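Local atomic coordinates of GGDEF family protein (Vibrio cholerae, PDB entry 5GZS), a protein that is a probable diguanylate cyclase whose periplasmic portion, built from solute-binding-type modules, binds arginine and probably senses ligands for its cyclase domain. Residues Pro146-Gly151 against Leu204-Gln209; Glu319-Asp324 against Val333-Gly338; Glu347-Met352 against Lys356-Tyr361. One frame throughout, in Å; residues are numbered along the deposited sequence.

Contact 1 (Pro146-Gly151 against Leu204-Gln209); sequences PMLLKG and LDIRKQ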
loop_
_atom_site.group_PDB
_atom_site.type_symbol
_atom_site.label_atom_id
_atom_site.label_comp_id
_atom_site.label_asym_id
_atom_site.label_seq_id
_atom_site.Cartn_x
_atom_site.Cartn_y
_atom_site.Cartn_z
ATOM N N PRO A 146 -33.067 3.595 7.542
ATOM C CA PRO A 146 -33.998 3.045 6.544
ATOM C C PRO A 146 -33.356 2.010 5.627
ATOM O O PRO A 146 -34.020 1.045 5.245
ATOM C CB PRO A 146 -34.442 4.276 5.745
ATOM C CG PRO A 146 -33.364 5.307 5.990
ATOM C CD PRO A 146 -32.869 5.050 7.380
HETATM N N MSE A 147 -32.083 2.189 5.296
HETATM C CA MSE A 147 -31.414 1.257 4.388
HETATM C C MSE A 147 -31.229 -0.130 5.015
HETATM O O MSE A 147 -31.527 -1.130 4.383
HETATM C CB MSE A 147 -30.062 1.820 3.938
HETATM C CG MSE A 147 -29.617 1.407 2.558
HETATM SE SE MSE A 147 -30.825 2.000 1.168
HETATM C CE MSE A 147 -29.711 3.322 0.251
ATOM N N LEU A 148 -30.756 -0.204 6.253
ATOM C CA LEU A 148 -30.552 -1.507 6.890
ATOM C C LEU A 148 -31.870 -2.217 7.169
ATOM O O LEU A 148 -31.886 -3.432 7.342
ATOM C CB LEU A 148 -29.760 -1.364 8.189
ATOM C CG LEU A 148 -28.248 -1.554 8.077
ATOM C CD1 LEU A 148 -27.667 -0.526 7.141
ATOM C CD2 LEU A 148 -27.619 -1.437 9.425
ATOM N N LEU A 149 -32.960 -1.453 7.251
ATOM C CA LEU A 149 -34.302 -2.032 7.315
ATOM C C LEU A 149 -34.585 -2.875 6.070
ATOM O O LEU A 149 -35.086 -3.998 6.163
ATOM C CB LEU A 149 -35.378 -0.936 7.460
ATOM C CG LEU A 149 -35.562 -0.357 8.881
ATOM C CD1 LEU A 149 -36.618 0.741 8.938
ATOM C CD2 LEU A 149 -35.879 -1.465 9.903
ATOM N N LYS A 150 -34.250 -2.322 4.909
ATOM C CA LYS A 150 -34.471 -2.974 3.620
ATOM C C LYS A 150 -33.491 -4.111 3.360
ATOM O O LYS A 150 -33.322 -4.539 2.224
ATOM C CB LYS A 150 -34.373 -1.949 2.505
ATOM C CG LYS A 150 -35.511 -0.939 2.522
ATOM C CD LYS A 150 -36.824 -1.603 2.108
ATOM C CE LYS A 150 -37.985 -0.624 2.119
ATOM N NZ LYS A 150 -39.272 -1.342 1.925
ATOM N N GLY A 151 -32.844 -4.585 4.424
ATOM C CA GLY A 151 -31.912 -5.695 4.343
ATOM C C GLY A 151 -30.554 -5.396 3.733
ATOM O O GLY A 151 -29.882 -6.316 3.271
ATOM N N LEU A 204 -23.776 2.530 15.698
ATOM C CA LEU A 204 -23.266 1.196 15.977
ATOM C C LEU A 204 -24.426 0.295 16.417
ATOM O O LEU A 204 -24.462 -0.897 16.079
ATOM C CB LEU A 204 -22.166 1.210 17.046
ATOM C CG LEU A 204 -21.410 -0.121 17.120
ATOM C CD1 LEU A 204 -21.051 -0.544 15.699
ATOM C CD2 LEU A 204 -20.163 -0.043 17.983
ATOM N N ASP A 205 -25.383 0.866 17.148
ATOM C CA ASP A 205 -26.561 0.117 17.588
ATOM C C ASP A 205 -27.439 -0.378 16.432
ATOM O O ASP A 205 -27.876 -1.539 16.432
ATOM C CB ASP A 205 -27.389 0.968 18.527
ATOM C CG ASP A 205 -26.866 0.947 19.945
ATOM O OD1 ASP A 205 -25.822 0.320 20.195
ATOM O OD2 ASP A 205 -27.503 1.567 20.820
ATOM N N ILE A 206 -27.695 0.481 15.451
ATOM C CA ILE A 206 -28.426 0.085 14.244
ATOM C C ILE A 206 -27.722 -1.037 13.520
ATOM O O ILE A 206 -28.363 -2.002 13.062
ATOM C CB ILE A 206 -28.587 1.254 13.248
ATOM C CG1 ILE A 206 -29.564 2.286 13.784
ATOM C CG2 ILE A 206 -29.026 0.757 11.832
ATOM C CD1 ILE A 206 -29.696 3.474 12.855
ATOM N N ARG A 207 -26.404 -0.906 13.393
ATOM C CA ARG A 207 -25.624 -1.962 12.727
ATOM C C ARG A 207 -25.558 -3.265 13.542
ATOM O O ARG A 207 -25.644 -4.329 12.965
ATOM C CB ARG A 207 -24.241 -1.448 12.392
ATOM C CG ARG A 207 -24.347 -0.490 11.217
ATOM C CD ARG A 207 -23.159 0.446 11.172
ATOM N NE ARG A 207 -21.971 -0.234 10.687
ATOM C CZ ARG A 207 -20.746 0.054 11.085
ATOM N NH1 ARG A 207 -20.543 1.021 11.963
ATOM N NH2 ARG A 207 -19.726 -0.612 10.580
ATOM N N LYS A 208 -25.493 -3.184 14.864
ATOM C CA LYS A 208 -25.568 -4.389 15.677
ATOM C C LYS A 208 -26.903 -5.118 15.507
ATOM O O LYS A 208 -26.965 -6.341 15.423
ATOM C CB LYS A 208 -25.371 -4.050 17.148
ATOM C CG LYS A 208 -23.925 -3.824 17.526
ATOM C CD LYS A 208 -23.847 -3.233 18.919
ATOM C CE LYS A 208 -22.419 -3.214 19.459
ATOM N NZ LYS A 208 -22.466 -2.468 20.738
ATOM N N GLN A 209 -27.979 -4.338 15.515
ATOM C CA GLN A 209 -29.328 -4.882 15.442
ATOM C C GLN A 209 -29.525 -5.648 14.146
ATOM O O GLN A 209 -30.105 -6.734 14.133
ATOM C CB GLN A 209 -30.365 -3.763 15.554
ATOM C CG GLN A 209 -31.806 -4.242 15.485
ATOM C CD GLN A 209 -32.628 -3.470 14.472
ATOM O OE1 GLN A 209 -32.115 -3.031 13.444
ATOM N NE2 GLN A 209 -33.914 -3.301 14.759
#

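Contact 2 (Glu319-Asp324 against Val333-Gly338); sequences EHYKDD and VAERIG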
loop_
_atom_site.group_PDB
_atom_site.type_symbol
_atom_site.label_atom_id
_atom_site.label_comp_id
_atom_site.label_asym_id
_atom_site.label_seq_id
_atom_site.Cartn_x
_atom_site.Cartn_y
_atom_site.Cartn_z
ATOM N N GLU A 319 23.642 -11.282 12.934
ATOM C CA GLU A 319 24.009 -9.868 12.923
ATOM C C GLU A 319 25.321 -9.643 12.147
ATOM O O GLU A 319 26.201 -10.493 12.193
ATOM C CB GLU A 319 24.150 -9.372 14.355
ATOM C CG GLU A 319 24.370 -7.897 14.486
ATOM C CD GLU A 319 24.669 -7.460 15.905
ATOM O OE1 GLU A 319 24.215 -8.152 16.829
ATOM O OE2 GLU A 319 25.355 -6.438 16.113
ATOM N N HIS A 320 25.447 -8.511 11.455
ATOM C CA HIS A 320 26.703 -8.132 10.788
ATOM C C HIS A 320 27.062 -8.981 9.561
ATOM O O HIS A 320 28.069 -8.740 8.893
ATOM C CB HIS A 320 27.862 -8.150 11.789
ATOM C CG HIS A 320 27.881 -6.974 12.714
ATOM N ND1 HIS A 320 26.832 -6.673 13.556
ATOM C CD2 HIS A 320 28.820 -6.024 12.929
ATOM C CE1 HIS A 320 27.125 -5.588 14.251
ATOM N NE2 HIS A 320 28.326 -5.174 13.889
ATOM N N TYR A 321 26.224 -9.969 9.283
ATOM C CA TYR A 321 26.375 -10.895 8.172
ATOM C C TYR A 321 25.763 -10.417 6.850
ATOM O O TYR A 321 24.539 -10.317 6.727
ATOM C CB TYR A 321 25.739 -12.230 8.562
ATOM C CG TYR A 321 25.690 -13.264 7.457
ATOM C CD1 TYR A 321 26.778 -14.095 7.214
ATOM C CD2 TYR A 321 24.548 -13.441 6.687
ATOM C CE1 TYR A 321 26.745 -15.043 6.223
ATOM C CE2 TYR A 321 24.506 -14.389 5.685
ATOM C CZ TYR A 321 25.612 -15.190 5.458
ATOM O OH TYR A 321 25.585 -16.144 4.468
ATOM N N LYS A 322 26.622 -10.152 5.869
ATOM C CA LYS A 322 26.229 -9.893 4.478
ATOM C C LYS A 322 25.220 -8.757 4.281
ATOM O O LYS A 322 24.374 -8.818 3.391
ATOM C CB LYS A 322 25.671 -11.169 3.847
ATOM C CG LYS A 322 26.704 -12.235 3.593
ATOM C CD LYS A 322 26.142 -13.367 2.752
ATOM C CE LYS A 322 27.254 -14.260 2.196
ATOM N NZ LYS A 322 27.904 -13.648 1.003
ATOM N N ASP A 323 25.315 -7.717 5.096
ATOM C CA ASP A 323 24.421 -6.577 4.960
ATOM C C ASP A 323 24.443 -5.951 3.564
ATOM O O ASP A 323 25.509 -5.689 2.995
ATOM C CB ASP A 323 24.771 -5.513 6.000
ATOM C CG ASP A 323 25.007 -6.102 7.375
ATOM O OD1 ASP A 323 24.357 -7.126 7.699
ATOM O OD2 ASP A 323 25.851 -5.546 8.119
ATOM N N ASP A 324 23.240 -5.725 3.032
ATOM C CA ASP A 324 23.025 -5.032 1.762
ATOM C C ASP A 324 23.656 -5.749 0.581
ATOM O O ASP A 324 23.959 -5.136 -0.437
ATOM C CB ASP A 324 23.555 -3.607 1.849
ATOM C CG ASP A 324 22.882 -2.813 2.940
ATOM O OD1 ASP A 324 21.680 -3.065 3.183
ATOM O OD2 ASP A 324 23.549 -1.941 3.546
ATOM N N VAL A 333 19.291 -17.512 -3.620
ATOM C CA VAL A 333 19.271 -18.756 -4.365
ATOM C C VAL A 333 20.295 -19.766 -3.863
ATOM O O VAL A 333 20.161 -20.980 -4.077
ATOM C CB VAL A 333 19.511 -18.445 -5.857
ATOM C CG1 VAL A 333 20.936 -17.934 -6.086
ATOM C CG2 VAL A 333 19.223 -19.637 -6.704
ATOM N N ALA A 334 21.320 -19.258 -3.187
ATOM C CA ALA A 334 22.405 -20.105 -2.722
ATOM C C ALA A 334 22.701 -19.898 -1.246
ATOM O O ALA A 334 23.699 -20.396 -0.742
ATOM C CB ALA A 334 23.663 -19.859 -3.549
ATOM N N GLU A 335 21.851 -19.152 -0.558
ATOM C CA GLU A 335 21.956 -19.040 0.891
ATOM C C GLU A 335 21.134 -20.139 1.578
ATOM O O GLU A 335 20.137 -20.627 1.036
ATOM C CB GLU A 335 21.487 -17.662 1.371
ATOM C CG GLU A 335 22.316 -16.493 0.866
ATOM C CD GLU A 335 23.655 -16.345 1.576
ATOM O OE1 GLU A 335 24.497 -15.559 1.090
ATOM O OE2 GLU A 335 23.867 -16.993 2.622
ATOM N N ARG A 336 21.558 -20.518 2.778
ATOM C CA ARG A 336 20.858 -21.539 3.536
ATOM C C ARG A 336 19.686 -20.921 4.281
ATOM O O ARG A 336 19.884 -20.101 5.178
ATOM C CB ARG A 336 21.806 -22.223 4.518
ATOM C CG ARG A 336 22.957 -22.977 3.870
ATOM C CD ARG A 336 23.652 -23.878 4.880
ATOM N NE ARG A 336 25.072 -23.580 4.996
ATOM C CZ ARG A 336 25.625 -22.856 5.967
ATOM N NH1 ARG A 336 24.887 -22.338 6.942
ATOM N NH2 ARG A 336 26.941 -22.651 5.956
ATOM N N ILE A 337 18.469 -21.292 3.906
ATOM C CA ILE A 337 17.308 -20.736 4.572
ATOM C C ILE A 337 16.654 -21.776 5.445
ATOM O O ILE A 337 16.353 -22.888 5.001
ATOM C CB ILE A 337 16.273 -20.182 3.586
ATOM C CG1 ILE A 337 16.810 -18.912 2.901
ATOM C CG2 ILE A 337 14.993 -19.848 4.319
ATOM C CD1 ILE A 337 16.155 -18.619 1.595
ATOM N N GLY A 338 16.437 -21.422 6.702
ATOM C CA GLY A 338 15.804 -22.347 7.610
ATOM C C GLY A 338 14.336 -22.061 7.795
ATOM O O GLY A 338 13.956 -20.927 8.109
#

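Contact 3 (Glu347-Met352 against Lys356-Tyr361); sequences ELLQQM and KILFSY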
loop_
_atom_site.group_PDB
_atom_site.type_symbol
_atom_site.label_atom_id
_atom_site.label_comp_id
_atom_site.label_asym_id
_atom_site.label_seq_id
_atom_site.Cartn_x
_atom_site.Cartn_y
_atom_site.Cartn_z
ATOM N N GLU A 347 5.900 -23.455 2.909
ATOM C CA GLU A 347 5.082 -23.418 1.727
ATOM C C GLU A 347 5.403 -22.158 0.940
ATOM O O GLU A 347 5.634 -22.227 -0.268
ATOM C CB GLU A 347 3.620 -23.490 2.131
ATOM C CG GLU A 347 2.590 -23.077 1.110
ATOM C CD GLU A 347 1.191 -23.267 1.686
ATOM O OE1 GLU A 347 0.274 -22.499 1.323
ATOM O OE2 GLU A 347 1.021 -24.191 2.520
ATOM N N LEU A 348 5.464 -21.020 1.629
ATOM C CA LEU A 348 5.683 -19.743 0.961
ATOM C C LEU A 348 6.944 -19.776 0.106
ATOM O O LEU A 348 6.938 -19.372 -1.059
ATOM C CB LEU A 348 5.777 -18.606 1.982
ATOM C CG LEU A 348 6.108 -17.212 1.425
ATOM C CD1 LEU A 348 5.248 -16.882 0.197
ATOM C CD2 LEU A 348 5.894 -16.145 2.523
ATOM N N LEU A 349 8.023 -20.284 0.684
ATOM C CA LEU A 349 9.282 -20.269 -0.014
ATOM C C LEU A 349 9.234 -21.253 -1.156
ATOM O O LEU A 349 9.819 -21.006 -2.216
ATOM C CB LEU A 349 10.436 -20.570 0.935
ATOM C CG LEU A 349 10.734 -19.401 1.878
ATOM C CD1 LEU A 349 12.146 -19.528 2.394
ATOM C CD2 LEU A 349 10.551 -18.077 1.181
ATOM N N GLN A 350 8.518 -22.350 -0.965
ATOM C CA GLN A 350 8.412 -23.330 -2.037
ATOM C C GLN A 350 7.704 -22.741 -3.273
ATOM O O GLN A 350 8.019 -23.133 -4.401
ATOM C CB GLN A 350 7.703 -24.584 -1.544
ATOM C CG GLN A 350 8.594 -25.505 -0.722
ATOM C CD GLN A 350 7.808 -26.604 -0.035
ATOM O OE1 GLN A 350 6.664 -26.400 0.357
ATOM N NE2 GLN A 350 8.420 -27.771 0.122
ATOM N N GLN A 351 6.772 -21.799 -3.071
ATOM C CA GLN A 351 6.208 -21.065 -4.205
ATOM C C GLN A 351 7.305 -20.097 -4.644
ATOM O O GLN A 351 7.841 -20.221 -5.748
ATOM C CB GLN A 351 4.904 -20.323 -3.854
ATOM C CG GLN A 351 3.856 -20.184 -4.995
ATOM C CD GLN A 351 4.285 -19.338 -6.219
ATOM O OE1 GLN A 351 5.349 -18.720 -6.216
ATOM N NE2 GLN A 351 3.440 -19.316 -7.269
HETATM N N MSE A 352 7.668 -19.169 -3.764
HETATM C CA MSE A 352 8.610 -18.097 -4.095
HETATM C C MSE A 352 9.995 -18.551 -4.604
HETATM O O MSE A 352 10.507 -17.976 -5.557
HETATM C CB MSE A 352 8.756 -17.206 -2.869
HETATM C CG MSE A 352 7.530 -16.336 -2.695
HETATM SE SE MSE A 352 7.710 -15.005 -1.335
HETATM C CE MSE A 352 8.506 -13.606 -2.437
ATOM N N LYS A 356 14.077 -25.234 -4.728
ATOM C CA LYS A 356 15.244 -24.861 -3.943
ATOM C C LYS A 356 15.253 -25.655 -2.638
ATOM O O LYS A 356 14.192 -25.932 -2.064
ATOM C CB LYS A 356 15.227 -23.353 -3.661
ATOM C CG LYS A 356 16.270 -22.851 -2.673
ATOM C CD LYS A 356 15.914 -21.456 -2.158
ATOM C CE LYS A 356 16.979 -20.915 -1.226
ATOM N NZ LYS A 356 18.304 -21.544 -1.507
ATOM N N ILE A 357 16.438 -26.026 -2.163
ATOM C CA ILE A 357 16.510 -26.687 -0.873
ATOM C C ILE A 357 16.283 -25.697 0.250
ATOM O O ILE A 357 17.014 -24.706 0.389
ATOM C CB ILE A 357 17.845 -27.377 -0.628
ATOM C CG1 ILE A 357 18.008 -28.538 -1.593
ATOM C CG2 ILE A 357 17.833 -27.978 0.775
ATOM C CD1 ILE A 357 16.894 -29.570 -1.421
ATOM N N LEU A 358 15.242 -25.967 1.029
ATOM C CA LEU A 358 15.036 -25.311 2.301
ATOM C C LEU A 358 15.480 -26.311 3.362
ATOM O O LEU A 358 15.426 -27.519 3.126
ATOM C CB LEU A 358 13.571 -24.906 2.485
ATOM C CG LEU A 358 12.874 -24.242 1.290
ATOM C CD1 LEU A 358 11.358 -24.110 1.528
ATOM C CD2 LEU A 358 13.488 -22.902 1.045
ATOM N N PHE A 359 15.950 -25.819 4.505
ATOM C CA PHE A 359 16.272 -26.686 5.638
ATOM C C PHE A 359 15.085 -26.651 6.585
ATOM O O PHE A 359 14.625 -25.566 6.956
ATOM C CB PHE A 359 17.551 -26.235 6.344
ATOM C CG PHE A 359 18.785 -26.375 5.503
ATOM C CD1 PHE A 359 19.194 -25.354 4.652
ATOM C CD2 PHE A 359 19.538 -27.534 5.559
ATOM C CE1 PHE A 359 20.334 -25.493 3.877
ATOM C CE2 PHE A 359 20.667 -27.682 4.797
ATOM C CZ PHE A 359 21.075 -26.664 3.952
ATOM N N SER A 360 14.569 -27.820 6.958
ATOM C CA SER A 360 13.357 -27.856 7.771
ATOM C C SER A 360 13.655 -28.208 9.218
ATOM O O SER A 360 14.600 -28.940 9.515
ATOM C CB SER A 360 12.337 -28.842 7.193
ATOM O OG SER A 360 12.360 -28.835 5.774
ATOM N N TYR A 361 12.843 -27.662 10.110
ATOM C CA TYR A 361 13.002 -27.905 11.523
ATOM C C TYR A 361 11.655 -28.174 12.139
ATOM O O TYR A 361 10.606 -27.954 11.520
ATOM C CB TYR A 361 13.670 -26.724 12.218
ATOM C CG TYR A 361 15.098 -26.547 11.827
ATOM C CD1 TYR A 361 15.441 -25.820 10.692
ATOM C CD2 TYR A 361 16.112 -27.125 12.573
ATOM C CE1 TYR A 361 16.766 -25.660 10.315
ATOM C CE2 TYR A 361 17.446 -26.971 12.208
ATOM C CZ TYR A 361 17.763 -26.233 11.078
ATOM O OH TYR A 361 19.072 -26.076 10.714
#

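Contact 1 (Pro146-Gly151 against Leu204-Gln209)
Leu148 meets Ile206 and Arg207 where the end of helix 144-149 packs on the long helix 189-218. Along 146-151 the work falls to one side chain. Pro146 touches His122 of helix 121-129. Met147, a selenomethionine, is buried against Leu126 and Leu129 and reaches Tyr82 of strand 79-83. Leu148 is the residue that points at 204-209. Leu148 CA is 7.7 Å from Arg207 CA. The CD2 methyl makes the closest approaches. It lies 3.5 Å from Ile206 CG2, and the two side chains cross obliquely. The same methyl, Leu148 CD2, is 3.8 Å from the carbonyl oxygen Ile206 O, and so rests partly on the backbone of the long helix. On Arg207 it touches the aliphatic stem, with Leu148 CD2 3.8 Å from Arg207 CG. Ile206 presents this branch because CG2 stands opposite the backbone N, while CG1 (chi1 -71°) sits beside it. The charged end of Arg207 takes no part here. The chain bends at chi3 (75°), and NH1 is hydrogen-bonded to Gln203 one turn back. Val154 of strand 153-156 touches both Leu148 and Arg207. After Leu149 the chain leaves helical geometry at Lys150. Gly151 follows with positive phi (75°), a conformation that favours glycine, and the chain then runs on to strand 153-156. The contact is apolar helix-to-helix packing in the arginine-binding, solute-binding-protein-like part of the chain. It joins a short helix of that alpha/beta fold to the long helix leading toward the second family 3 region.

Contact 2 (Glu319-Asp324 against Val333-Gly338)
Tyr321 and Glu335 approach from opposite directions and meet at the phenol edge. Tyr321 OH donates a hydrogen bond to Glu335 OE2 at 2.7 Å. The acceptor lies at the edge of the ring and in its plane. Seen from the carboxylate, the donor comes on the syn side, 21° out of the carboxylate plane. Ring and carboxylate stand almost perpendicular, with their planes 89° apart. Tyr321 extends toward Glu335 because its CG is opposite the backbone N (chi1 174°). The nearest CA atoms across the contact, Lys322 CA and Glu335 CA, are 10.7 Å apart, so side chains span the gap. The contact joins the two ends of the long connection between strands 312-318 and 337-340. In the mixed five-stranded sheet strand 378-382 lies between these two, and Tyr378 touches both Lys322 and Glu335. Lys322 runs over one face of the Tyr321 ring, with Lys322 CG 3.6 Å above the ring plane and over its centre. Its CD and CE methylenes lie nearest Glu335 OE1. The chain bends at chi4 and leaves Lys322 NZ farther off, in a long salt bridge to Glu335 OE1 at 3.9 Å. The position of OE1 is less certain. Arg318 adds a cation-pi interaction with Tyr321.

Contact 3 (Glu347-Met352 against Lys356-Tyr361)
Leu358 carries this contact, lying against Leu349 and Gln350 of helix 344-352. The segment 356-361 enters with Lys356, whose backbone runs close to the helix. Lys356 CA is 7.3 Å from Gln350 CA. Its side chain leads away from the helix, and NZ is hydrogen-bonded to Glu335 O in the connection before strand 337-340. Ile357 points elsewhere and packs on Arg72 of the second subunit. Leu358 turns back toward the helix. Its CG lies opposite the carbonyl carbon (chi1 -45°), and both methyls reach the helix surface. CD1 fits between two successive residues. Leu358 CD1 is 3.7 Å from Leu349 CB and 3.8 Å from Gln350 CG. The second methyl stays with Leu349 alone: Leu358 CD2 is 3.8 Å from Leu349 CB and 3.9 Å from Leu349 CD1. Leu349 thus offers both the base and one branch of its side chain. It is buried, and also packs on Ile337 of strand 337-340. Gln350 is exposed, and its aliphatic CG does the touching while the rest of the chain extends onward. All these contacts are apolar. Phe359 pairs through its backbone with Ile337 and Val339. Ser360 OG is hydrogen-bonded to Glu346 on the same helix, just before 347-352. Tyr361 faces helix 364-372, and its OH is hydrogen-bonded to Glu375. A short connection links helix 344-352 to strand 359-361, and Leu358 packs back on the helix. This is the second half of a beta-alpha-beta crossover: strand 337-340, helix 344-352, then the parallel neighbouring strand 359-361, as expected in the alpha/beta fold of solute-binding proteins.

How the contacts relate
Contact 1 comes first along the chain, then contact 2, then contact 3. Contact 1 lies on the opposite side of the chain's centre from the other two. Its centre is about 54 Å from that of contact 2 and about 47 Å from that of contact 3. Contacts 2 and 3 are neighbours, with centres about 15 Å apart. They share one sheet, in which strands 337-340 and 359-361 run side by side, and Arg336 CG packs on Phe359 CE1 at 3.6 Å. Both also touch the second subunit. Segment 146-151 of contact 1 belongs to the first family 3 region, where arginine is seen bound, whereas contacts 2 and 3 lie in the second.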